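Local coordinates for putative triphosphoribosyl-dephospho-coA synthase (Archaeoglobus fulgidus DSM 4304, PDB 3H9P), which is of unproven function but probably binds ATP and makes triphosphoribosyl-dephospho-CoA, at residues 178-181 with 182-186; 199-202 with 203-206; 229-232 with 233-237. All coordinates share one frame; numbering follows the deposited sequence.

Contact 1 (178-181 with 182-186); sequences YYHL and LSKFP
Leu-182 reaches back along the last turn of helix 171-182 to two tyrosines of 178-181. Its CB lies 3.3 Å from Tyr-178 O, packed against the backbone one turn earlier. CG then swings anti to the backbone N (chi1 -160°), and this sends CD2 alongside the aromatic pair: Leu-182 CD2 stands 4.0 Å from Tyr-179 CD1 and 4.1 Å from Tyr-178 CE2, an apolar contact with both rings. The rings meet each other as well, since Tyr-178 CD2 sits 3.7 Å above one face of the Tyr-179 ring, offset toward the rim. Beyond the two segments, Leu-182 also packs on Ile-202 and Ala-206 of helix 196-208.

At the helix end, Tyr-179 O takes two bonds from Ser-183. Ser-183 N donates to Tyr-179 O at 2.8 Å and Ser-183 OG at 2.7 Å, from opposite faces of the carbonyl plane. Replacing the serine by an alanine would probably cost Tyr-179 O its second donor, leaving that carbonyl to the backbone N of the same residue. Leu-181 O is also doubly used: Phe-185 N approaches almost in line with the carbonyl bond, whereas Lys-184 N comes from above its plane at 3.0 Å. Lys-184 NZ lies near the His-180 ring, but its salt bridge is to Glu-159. The chemistry is that of a C-terminal helix turn in which two carbonyls keep an i to i+4 amide and each gain a second donor, the Ser-183 hydroxyl on Tyr-179 O and the Lys-184 amide on Leu-181 O.

Contact 2 (199-202 with 203-206); sequences AEKI and TEWA
Lys-201 and Trp-205, one helical turn apart, are set with the aliphatic start of the lysine across the indole. The lysine CG is anti to its own amide nitrogen (chi1 -151°), and Lys-201 CG comes within 3.2 Å of Trp-205 CZ2. Lys-201 CB stands over the six-membered ring of Trp-205, 4.1 Å from its centroid and 19° off the normal, which meets the geometry of a CH-pi contact. Lys-201 O also lies over one face of the indole. From Ile-202, CD1 slants in to lie 3.4 Å from Trp-205 CZ3. These are i to i+4 and i to i+3 contacts along helix 196-208, part of an all-helical fold, and the backbone supplies its regular bonds, among them Trp-205 N to Lys-201 O. Leu-218 and Lys-221 of helix 212-225 pack on the same tryptophan, while Tyr-198 meets it edge-to-face. Glu-204 crosses the lysine chain at a slant, its OE1 3.6 Å from Lys-201 CD; the charged ends, Lys-201 NZ and Glu-204 OE1, stay 4.5 Å apart, beyond a salt bridge. Thr-203 turns OG1 back to Glu-200 O, donating at 2.6 Å to a carbonyl that Glu-204 N reaches by a weak bond.

Contact 3 (229-232 with 233-237); sequences PGTI and ADLTA
Pro-229 holds the N-cap position of helix 230-246, and its carbonyl O receives Ala-233 N in a weak bond of 3.5 Å, though a fairly straight one (167° at the hydrogen). With this bond the first turn begins. Gly-230 comes next. Gly-230 O accepts Asp-234 N at 2.8 Å, and the carboxylate of Asp-234 folds back toward the same carbonyl. Asp-234 OD1 and OD2 each lie 3.3 Å from Gly-230 O, but all three are acceptors, so this is proximity without a hydrogen bond. The side chain is carried back by its first torsion, with CG beside the backbone N and opposite the carbonyl carbon (chi1 -68°). With no donor between them, the carboxylate and carbonyl oxygens probably make a mildly unfavourable electrostatic contact unless other partners offset it.

Thr-231 divides its roles. Thr-231 O is bonded by Leu-235 N at 2.8 Å, while Thr-231 CG2 runs beside the leucine side chain, pointing the same way, and comes to 4.1 Å from Leu-235 CD1. The hydroxyl OG1 is bonded instead to Asp-187, whose other carboxylate oxygen takes Ile-232 N. That aspartate thus engages both a side chain and a backbone amide at the start of the helix.

Ile-232 closes the segment. Ile-232 O is gripped twice by Thr-236: OG1 at 2.8 Å from above the carbonyl plane, and the backbone N from the opposite face, with a more bent N-H angle of 137°.

The turn lies deep among other helices. Pro-229, Ile-232 and Thr-236 pack on helix 171-182; Thr-231, Asp-234 and Leu-235 meet helix 145-151; Asp-234 and Leu-235 also touch helix 58-68, and Ala-233, Asp-234 and Ala-237 rest on Phe-16 of helix 13-21.

In the fold
Along the chain the contacts come in series: contact 1 at the end of helix 171-182, contact 2 within helix 196-208, contact 3 at the start of helix 230-246. Contact 1 touches both others, its centre about 8 Å from that of contact 2 and about 9 Å from that of contact 3. Contacts 2 and 3 do not touch, their centres about 15 Å and nearest atoms about 5 Å apart. Contact 3 lies deepest, its centre about 6 Å from the chain's centre, against about 14 Å and 19 Å for contacts 1 and 2. The end of helix 171-182 therefore joins the buried start of the C-terminal helix 230-246 to the more peripheral helix 196-208 within this all-helical chain.

Contact 1 (178-181 with 182-186)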
loop_
_atom_site.group_PDB
_atom_site.type_symbol
_atom_site.label_atom_id
_atom_site.label_comp_id
_atom_site.label_asym_id
_atom_site.label_seq_id
_atom_site.Cartn_x
_atom_site.Cartn_y
_atom_site.Cartn_z
ATOM N N TYR A 178 -23.344 -9.230 -5.805
ATOM C CA TYR A 178 -22.067 -8.932 -6.417
ATOM C C TYR A 178 -22.082 -7.556 -7.085
ATOM O O TYR A 178 -21.161 -6.745 -6.879
ATOM C CB TYR A 178 -21.681 -10.043 -7.401
ATOM C CG TYR A 178 -20.418 -9.765 -8.164
ATOM C CD1 TYR A 178 -19.167 -9.932 -7.562
ATOM C CD2 TYR A 178 -20.470 -9.327 -9.491
ATOM C CE1 TYR A 178 -17.973 -9.672 -8.286
ATOM C CE2 TYR A 178 -19.322 -9.058 -10.204
ATOM C CZ TYR A 178 -18.071 -9.231 -9.606
ATOM O OH TYR A 178 -16.928 -8.970 -10.328
ATOM N N TYR A 179 -23.113 -7.272 -7.877
ATOM C CA TYR A 179 -23.156 -5.967 -8.558
ATOM C C TYR A 179 -23.364 -4.789 -7.607
ATOM O O TYR A 179 -22.752 -3.715 -7.780
ATOM C CB TYR A 179 -24.069 -5.965 -9.796
ATOM C CG TYR A 179 -23.481 -6.824 -10.920
ATOM C CD1 TYR A 179 -22.592 -6.280 -11.853
ATOM C CD2 TYR A 179 -23.791 -8.180 -11.022
ATOM C CE1 TYR A 179 -22.038 -7.056 -12.870
ATOM C CE2 TYR A 179 -23.244 -8.972 -12.045
ATOM C CZ TYR A 179 -22.353 -8.398 -12.958
ATOM O OH TYR A 179 -21.793 -9.170 -13.967
ATOM N N HIS A 180 -24.170 -5.019 -6.566
ATOM C CA HIS A 180 -24.276 -4.092 -5.463
ATOM C C HIS A 180 -22.911 -3.743 -4.866
ATOM O O HIS A 180 -22.598 -2.561 -4.691
ATOM C CB HIS A 180 -25.128 -4.709 -4.389
ATOM C CG HIS A 180 -25.348 -3.826 -3.211
ATOM N ND1 HIS A 180 -26.188 -2.728 -3.253
ATOM C CD2 HIS A 180 -24.875 -3.897 -1.940
ATOM C CE1 HIS A 180 -26.224 -2.160 -2.059
ATOM N NE2 HIS A 180 -25.434 -2.845 -1.247
ATOM N N LEU A 181 -22.118 -4.761 -4.497
ATOM C CA LEU A 181 -20.815 -4.469 -3.887
ATOM C C LEU A 181 -19.894 -3.822 -4.939
ATOM O O LEU A 181 -19.177 -2.860 -4.643
ATOM C CB LEU A 181 -20.192 -5.714 -3.247
ATOM C CG LEU A 181 -20.995 -6.382 -2.111
ATOM C CD1 LEU A 181 -20.430 -7.758 -1.641
ATOM C CD2 LEU A 181 -21.112 -5.448 -0.954
ATOM N N LEU A 182 -19.959 -4.315 -6.173
ATOM C CA LEU A 182 -19.196 -3.724 -7.261
ATOM C C LEU A 182 -19.489 -2.211 -7.440
ATOM O O LEU A 182 -18.559 -1.408 -7.652
ATOM C CB LEU A 182 -19.425 -4.507 -8.568
ATOM C CG LEU A 182 -18.391 -4.359 -9.701
ATOM C CD1 LEU A 182 -16.980 -4.894 -9.301
ATOM C CD2 LEU A 182 -18.896 -5.024 -10.965
ATOM N N SER A 183 -20.748 -1.795 -7.326
ATOM C CA SER A 183 -21.024 -0.339 -7.448
ATOM C C SER A 183 -20.726 0.526 -6.219
ATOM O O SER A 183 -20.889 1.747 -6.267
ATOM C CB SER A 183 -22.416 0.008 -8.038
ATOM O OG SER A 183 -23.263 -1.099 -8.188
ATOM N N LYS A 184 -20.275 -0.074 -5.137
ATOM C CA LYS A 184 -20.215 0.654 -3.887
ATOM C C LYS A 184 -18.766 0.832 -3.448
ATOM O O LYS A 184 -18.398 1.839 -2.859
ATOM C CB LYS A 184 -21.025 -0.116 -2.837
ATOM C CG LYS A 184 -21.372 0.630 -1.599
ATOM C CD LYS A 184 -22.132 -0.296 -0.670
ATOM C CE LYS A 184 -22.656 0.420 0.537
ATOM N NZ LYS A 184 -24.064 0.776 0.281
ATOM N N PHE A 185 -17.934 -0.155 -3.737
ATOM C CA PHE A 185 -16.584 -0.124 -3.205
ATOM C C PHE A 185 -15.655 -0.317 -4.372
ATOM O O PHE A 185 -15.777 -1.314 -5.082
ATOM C CB PHE A 185 -16.381 -1.219 -2.160
ATOM C CG PHE A 185 -17.295 -1.104 -0.972
ATOM C CD1 PHE A 185 -17.112 -0.090 -0.026
ATOM C CD2 PHE A 185 -18.319 -2.015 -0.799
ATOM C CE1 PHE A 185 -17.934 0.001 1.068
ATOM C CE2 PHE A 185 -19.171 -1.928 0.293
ATOM C CZ PHE A 185 -18.995 -0.918 1.224
ATOM N N PRO A 186 -14.783 0.679 -4.617
ATOM C CA PRO A 186 -13.706 0.526 -5.602
ATOM C C PRO A 186 -12.793 -0.597 -5.099
ATOM O O PRO A 186 -12.506 -0.675 -3.900
ATOM C CB PRO A 186 -12.983 1.879 -5.585
ATOM C CG PRO A 186 -13.743 2.768 -4.652
ATOM C CD PRO A 186 -14.669 1.911 -3.815
#

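Contact 2 (199-202 with 203-206)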
loop_
_atom_site.group_PDB
_atom_site.type_symbol
_atom_site.label_atom_id
_atom_site.label_comp_id
_atom_site.label_asym_id
_atom_site.label_seq_id
_atom_site.Cartn_x
_atom_site.Cartn_y
_atom_site.Cartn_z
ATOM N N ALA A 199 -10.488 2.079 -11.116
ATOM C CA ALA A 199 -11.307 1.458 -10.062
ATOM C C ALA A 199 -12.632 2.234 -9.764
ATOM O O ALA A 199 -13.707 1.637 -9.646
ATOM C CB ALA A 199 -10.482 1.247 -8.801
ATOM N N GLU A 200 -12.549 3.551 -9.645
ATOM C CA GLU A 200 -13.744 4.377 -9.374
ATOM C C GLU A 200 -14.708 4.243 -10.531
ATOM O O GLU A 200 -15.927 4.266 -10.350
ATOM C CB GLU A 200 -13.373 5.852 -9.195
ATOM C CG GLU A 200 -13.900 6.460 -7.918
ATOM C CD GLU A 200 -12.832 6.545 -6.830
ATOM O OE1 GLU A 200 -12.081 7.547 -6.783
ATOM O OE2 GLU A 200 -12.735 5.617 -6.007
ATOM N N LYS A 201 -14.151 4.062 -11.723
ATOM C CA LYS A 201 -14.967 4.014 -12.920
ATOM C C LYS A 201 -15.804 2.749 -12.987
ATOM O O LYS A 201 -16.882 2.760 -13.551
ATOM C CB LYS A 201 -14.114 4.161 -14.174
ATOM C CG LYS A 201 -14.868 4.809 -15.310
ATOM C CD LYS A 201 -14.872 6.326 -15.252
ATOM C CE LYS A 201 -15.155 6.915 -16.632
ATOM N NZ LYS A 201 -15.149 8.430 -16.680
ATOM N N ILE A 202 -15.294 1.663 -12.406
ATOM C CA ILE A 202 -16.008 0.389 -12.297
ATOM C C ILE A 202 -17.260 0.567 -11.493
ATOM O O ILE A 202 -18.310 0.067 -11.862
ATOM C CB ILE A 202 -15.139 -0.701 -11.617
ATOM C CG1 ILE A 202 -13.841 -0.921 -12.399
ATOM C CG2 ILE A 202 -15.910 -2.060 -11.461
ATOM C CD1 ILE A 202 -14.074 -1.255 -13.811
ATOM N N THR A 203 -17.161 1.277 -10.375
ATOM C CA THR A 203 -18.345 1.481 -9.567
ATOM C C THR A 203 -19.414 2.161 -10.418
ATOM O O THR A 203 -20.568 1.737 -10.397
ATOM C CB THR A 203 -18.066 2.232 -8.287
ATOM O OG1 THR A 203 -17.701 3.562 -8.614
ATOM C CG2 THR A 203 -16.932 1.560 -7.513
ATOM N N GLU A 204 -19.019 3.138 -11.234
ATOM C CA GLU A 204 -19.993 3.864 -12.075
ATOM C C GLU A 204 -20.564 3.002 -13.192
ATOM O O GLU A 204 -21.754 3.147 -13.544
ATOM C CB GLU A 204 -19.407 5.162 -12.632
ATOM C CG GLU A 204 -19.040 6.122 -11.515
ATOM C CD GLU A 204 -18.171 7.286 -11.958
ATOM O OE1 GLU A 204 -17.559 7.190 -13.038
ATOM O OE2 GLU A 204 -18.095 8.295 -11.213
ATOM N N TRP A 205 -19.720 2.128 -13.753
ATOM C CA TRP A 205 -20.179 1.230 -14.813
ATOM C C TRP A 205 -21.041 0.165 -14.194
ATOM O O TRP A 205 -22.074 -0.206 -14.757
ATOM C CB TRP A 205 -19.024 0.565 -15.559
ATOM C CG TRP A 205 -18.106 1.529 -16.260
ATOM C CD1 TRP A 205 -18.425 2.773 -16.742
ATOM C CD2 TRP A 205 -16.724 1.325 -16.560
ATOM N NE1 TRP A 205 -17.319 3.359 -17.305
ATOM C CE2 TRP A 205 -16.261 2.492 -17.212
ATOM C CE3 TRP A 205 -15.831 0.269 -16.351
ATOM C CZ2 TRP A 205 -14.934 2.625 -17.668
ATOM C CZ3 TRP A 205 -14.513 0.413 -16.776
ATOM C CH2 TRP A 205 -14.078 1.582 -17.424
ATOM N N ALA A 206 -20.630 -0.313 -13.012
ATOM C CA ALA A 206 -21.426 -1.318 -12.310
ATOM C C ALA A 206 -22.821 -0.793 -12.036
ATOM O O ALA A 206 -23.777 -1.512 -12.259
ATOM C CB ALA A 206 -20.748 -1.821 -11.001
#

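Contact 3 (229-232 with 233-237)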
loop_
_atom_site.group_PDB
_atom_site.type_symbol
_atom_site.label_atom_id
_atom_site.label_comp_id
_atom_site.label_asym_id
_atom_site.label_seq_id
_atom_site.Cartn_x
_atom_site.Cartn_y
_atom_site.Cartn_z
ATOM N N PRO A 229 -12.019 -7.695 -10.348
ATOM C CA PRO A 229 -12.418 -7.189 -9.027
ATOM C C PRO A 229 -12.484 -8.275 -7.967
ATOM O O PRO A 229 -13.556 -8.530 -7.407
ATOM C CB PRO A 229 -13.824 -6.645 -9.255
ATOM C CG PRO A 229 -14.189 -6.943 -10.664
ATOM C CD PRO A 229 -13.172 -7.853 -11.251
ATOM N N GLY A 230 -11.336 -8.886 -7.675
ATOM C CA GLY A 230 -11.247 -10.009 -6.743
ATOM C C GLY A 230 -11.808 -9.780 -5.349
ATOM O O GLY A 230 -12.390 -10.681 -4.751
ATOM N N THR A 231 -11.651 -8.571 -4.827
ATOM C CA THR A 231 -12.043 -8.273 -3.460
ATOM C C THR A 231 -13.549 -8.258 -3.339
ATOM O O THR A 231 -14.099 -8.629 -2.297
ATOM C CB THR A 231 -11.512 -6.909 -3.030
ATOM O OG1 THR A 231 -10.141 -6.788 -3.432
ATOM C CG2 THR A 231 -11.627 -6.706 -1.522
ATOM N N ILE A 232 -14.226 -7.825 -4.404
ATOM C CA ILE A 232 -15.662 -7.764 -4.418
ATOM C C ILE A 232 -16.242 -9.175 -4.336
ATOM O O ILE A 232 -17.144 -9.447 -3.530
ATOM C CB ILE A 232 -16.178 -6.970 -5.646
ATOM C CG1 ILE A 232 -15.548 -5.580 -5.692
ATOM C CG2 ILE A 232 -17.718 -6.908 -5.653
ATOM C CD1 ILE A 232 -15.765 -4.738 -4.377
ATOM N N ALA A 233 -15.702 -10.075 -5.148
ATOM C CA ALA A 233 -16.049 -11.479 -5.060
ATOM C C ALA A 233 -15.676 -12.065 -3.682
ATOM O O ALA A 233 -16.459 -12.835 -3.095
ATOM C CB ALA A 233 -15.376 -12.262 -6.189
ATOM N N ASP A 234 -14.512 -11.699 -3.160
ATOM C CA ASP A 234 -14.137 -12.077 -1.781
ATOM C C ASP A 234 -15.249 -11.705 -0.802
ATOM O O ASP A 234 -15.703 -12.559 -0.029
ATOM C CB ASP A 234 -12.789 -11.449 -1.345
ATOM C CG ASP A 234 -11.576 -12.032 -2.126
ATOM O OD1 ASP A 234 -11.722 -13.137 -2.682
ATOM O OD2 ASP A 234 -10.472 -11.419 -2.181
ATOM N N LEU A 235 -15.724 -10.448 -0.865
ATOM C CA LEU A 235 -16.730 -9.946 0.073
ATOM C C LEU A 235 -18.085 -10.572 -0.181
ATOM O O LEU A 235 -18.931 -10.680 0.722
ATOM C CB LEU A 235 -16.828 -8.426 -0.028
ATOM C CG LEU A 235 -15.628 -7.677 0.574
ATOM C CD1 LEU A 235 -15.455 -6.280 -0.046
ATOM C CD2 LEU A 235 -15.730 -7.557 2.087
ATOM N N THR A 236 -18.311 -11.004 -1.411
ATOM C CA THR A 236 -19.567 -11.654 -1.711
ATOM C C THR A 236 -19.599 -13.016 -0.981
ATOM O O THR A 236 -20.620 -13.436 -0.450
ATOM C CB THR A 236 -19.704 -11.779 -3.220
ATOM O OG1 THR A 236 -19.755 -10.458 -3.733
ATOM C CG2 THR A 236 -20.984 -12.558 -3.646
ATOM N N ALA A 237 -18.450 -13.665 -0.923
ATOM C CA ALA A 237 -18.337 -14.967 -0.302
ATOM C C ALA A 237 -18.472 -14.865 1.189
ATOM O O ALA A 237 -19.105 -15.712 1.796
ATOM C CB ALA A 237 -16.979 -15.627 -0.671
#